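Copper-transporting atpase (Sulfolobus solfataricus, PDB 2YJ3) probably couples ATP hydrolysis to the transport of heavy-metal cations across the cell membrane, the part described here being its catalytic domain. Local coordinates at residues I236-S240 with N241-T245. The protein carries 1 engineered substitution. Residues are numbered along the deposited sequence; the frame is centred on the assembly and turned at random.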
ATOM      1  N   ILE A 236      15.736  -6.683  -3.081  1.00 39.74           N
ATOM      2  CA  ILE A 236      15.755  -6.788  -1.629  1.00 35.87           C
ATOM      3  C   ILE A 236      14.365  -6.957  -1.082  1.00 37.88           C
ATOM      4  O   ILE A 236      13.483  -6.149  -1.357  1.00 42.52           O
ATOM      5  CB  ILE A 236      16.333  -5.538  -0.974  1.00 37.67           C
ATOM      6  CG1 ILE A 236      17.764  -5.308  -1.437  1.00 44.84           C
ATOM      7  CG2 ILE A 236      16.251  -5.663   0.551  1.00 29.98           C
ATOM      8  CD1 ILE A 236      18.259  -3.923  -1.124  1.00 51.37           C
ATOM      9  N   ILE A 237      14.165  -7.996  -0.288  1.00 31.49           N
ATOM     10  CA  ILE A 237      12.896  -8.148   0.393  1.00 36.71           C
ATOM     11  C   ILE A 237      13.017  -7.699   1.860  1.00 41.81           C
ATOM     12  O   ILE A 237      13.884  -8.183   2.610  1.00 33.68           O
ATOM     13  CB  ILE A 237      12.375  -9.594   0.273  1.00 39.30           C
ATOM     14  CG1 ILE A 237      12.353 -10.008  -1.203  1.00 45.73           C
ATOM     15  CG2 ILE A 237      11.010  -9.730   0.917  1.00 37.56           C
ATOM     16  CD1 ILE A 237      11.621 -11.300  -1.478  1.00 46.85           C
ATOM     17  N   LEU A 238      12.168  -6.750   2.254  1.00 36.80           N
ATOM     18  CA  LEU A 238      12.157  -6.256   3.631  1.00 36.90           C
ATOM     19  C   LEU A 238      11.254  -7.134   4.456  1.00 34.98           C
ATOM     20  O   LEU A 238      10.102  -6.761   4.723  1.00 30.24           O
ATOM     21  CB  LEU A 238      11.639  -4.818   3.711  1.00 42.15           C
ATOM     22  CG  LEU A 238      12.606  -3.678   4.012  1.00 49.27           C
ATOM     23  CD1 LEU A 238      11.863  -2.546   4.696  1.00 50.99           C
ATOM     24  CD2 LEU A 238      13.737  -4.138   4.889  1.00 48.32           C
ATOM     25  N   VAL A 239      11.772  -8.295   4.869  1.00 34.44           N
ATOM     26  CA  VAL A 239      10.983  -9.254   5.636  1.00 34.16           C
ATOM     27  C   VAL A 239      10.396  -8.564   6.837  1.00 36.78           C
ATOM     28  O   VAL A 239       9.266  -8.835   7.251  1.00 42.46           O
ATOM     29  CB  VAL A 239      11.849 -10.382   6.222  1.00 40.41           C
ATOM     30  CG1 VAL A 239      10.960 -11.501   6.737  1.00 38.98           C
ATOM     31  CG2 VAL A 239      12.819 -10.888   5.203  1.00 42.63           C
ATOM     32  N   SER A 240      11.195  -7.672   7.403  1.00 38.91           N
ATOM     33  CA  SER A 240      10.860  -7.021   8.656  1.00 48.96           C
ATOM     34  C   SER A 240       9.808  -5.940   8.452  1.00 54.70           C
ATOM     35  O   SER A 240       9.157  -5.506   9.406  1.00 55.63           O
ATOM     36  CB  SER A 240      12.124  -6.402   9.246  1.00 47.84           C
ATOM     37  OG  SER A 240      12.770  -5.590   8.280  1.00 46.48           O
ATOM     38  N   ASN A 241       9.644  -5.507   7.204  1.00 49.01           N
ATOM     39  CA  ASN A 241       8.836  -4.333   6.910  1.00 45.61           C
ATOM     40  C   ASN A 241       9.420  -3.117   7.598  1.00 44.26           C
ATOM     41  O   ASN A 241       8.755  -2.092   7.752  1.00 49.26           O
ATOM     42  CB  ASN A 241       7.393  -4.537   7.343  1.00 46.36           C
ATOM     43  CG  ASN A 241       6.650  -5.479   6.436  1.00 51.62           C
ATOM     44  OD1 ASN A 241       6.548  -5.239   5.232  1.00 45.00           O
ATOM     45  ND2 ASN A 241       6.129  -6.567   7.002  1.00 56.25           N
ATOM     46  N   ASP A 242      10.681  -3.235   7.989  1.00 41.02           N
ATOM     47  CA  ASP A 242      11.371  -2.164   8.694  1.00 47.15           C
ATOM     48  C   ASP A 242      12.005  -1.194   7.705  1.00 43.60           C
ATOM     49  O   ASP A 242      13.167  -1.369   7.320  1.00 38.18           O
ATOM     50  CB  ASP A 242      12.443  -2.757   9.610  1.00 50.20           C
ATOM     51  CG  ASP A 242      12.840  -1.815  10.714  1.00 60.94           C
ATOM     52  OD1 ASP A 242      12.497  -0.619  10.616  1.00 57.03           O
ATOM     53  OD2 ASP A 242      13.493  -2.270  11.684  1.00 72.35           O
ATOM     54  N   ILE A 243      11.251  -0.174   7.289  1.00 41.25           N
ATOM     55  CA  ILE A 243      11.780   0.777   6.315  1.00 37.17           C
ATOM     56  C   ILE A 243      12.859   1.649   6.928  1.00 35.01           C
ATOM     57  O   ILE A 243      13.813   2.035   6.251  1.00 39.99           O
ATOM     58  CB  ILE A 243      10.715   1.728   5.729  1.00 43.63           C
ATOM     59  CG1 ILE A 243       9.343   1.071   5.650  1.00 50.72           C
ATOM     60  CG2 ILE A 243      11.148   2.183   4.354  1.00 42.69           C
ATOM     61  CD1 ILE A 243       8.914   0.742   4.224  1.00 51.44           C
ATOM     62  N   GLY A 244      12.690   1.987   8.199  1.00 40.72           N
ATOM     63  CA  GLY A 244      13.656   2.830   8.884  1.00 47.80           C
ATOM     64  C   GLY A 244      15.046   2.239   8.751  1.00 49.87           C
ATOM     65  O   GLY A 244      15.998   2.912   8.354  1.00 52.15           O
ATOM     66  N   THR A 245      15.149   0.957   9.068  1.00 45.46           N
ATOM     67  CA  THR A 245      16.403   0.233   8.970  1.00 48.35           C
ATOM     68  C   THR A 245      16.924   0.186   7.533  1.00 51.18           C
ATOM     69  O   THR A 245      18.131   0.110   7.295  1.00 55.49           O
ATOM     70  CB  THR A 245      16.239  -1.184   9.540  1.00 50.87           C
ATOM     71  OG1 THR A 245      15.978  -1.093  10.948  1.00 51.78           O
ATOM     72  CG2 THR A 245      17.500  -2.016   9.311  1.00 51.89           C
TER
HETATM   73  O   HOH W   1      15.164  -4.916  10.566  1.00 52.10           O
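With chi1 at 52°, Ser240 holds OG between its own N and carbonyl carbon and brings it to the backbone N of Asp242, while Asp242 carries CG opposite its N (chi1 -159°), from where the carboxylate reaches Thr245 N and OG1 at the start of helix 243-250. Ser240 OG bonds to Gly13 O, the firmer of its links; it may also accept from Asp242 N at 3.2 Å, a bond that stays doubtful, since this N lies too close to a neighbouring atom in the model. Asp242 is the N-cap: OD1 takes a weak but nearly straight bond from Thr245 N (3.5 Å, 169°), and OD2 a weak one from Thr245 OG1 at 2.8 Å. A water weakly links OD2 to Ser240 OG. The chain reverses from strand to helix through a type I turn, Leu238 to Asn241, closed by Asn241 N to Leu238 O at 2.8 Å. On the buried side, Leu238 CD1 lies against Asp242 O (3.2 Å) and meets Ile243 CD1 at 4.4 Å, beginning the apolar side that continues onto Met14 and Met223. Asn241, in a left-handed backbone conformation, lays its amide alongside the turn, and OD1 accepts weak bonds from Gly224 N and Asn225 N. A leucine here would probably leave those two backbone N-H groups without their acceptor and untie the turn from the end of strand 219-223. In this HAD-type domain, strand 236-238 passes into helix 243-250 with a polar turn on one side and an apolar contact on the other, and the capping carboxylate probably also offsets the positive end of the helix dipole.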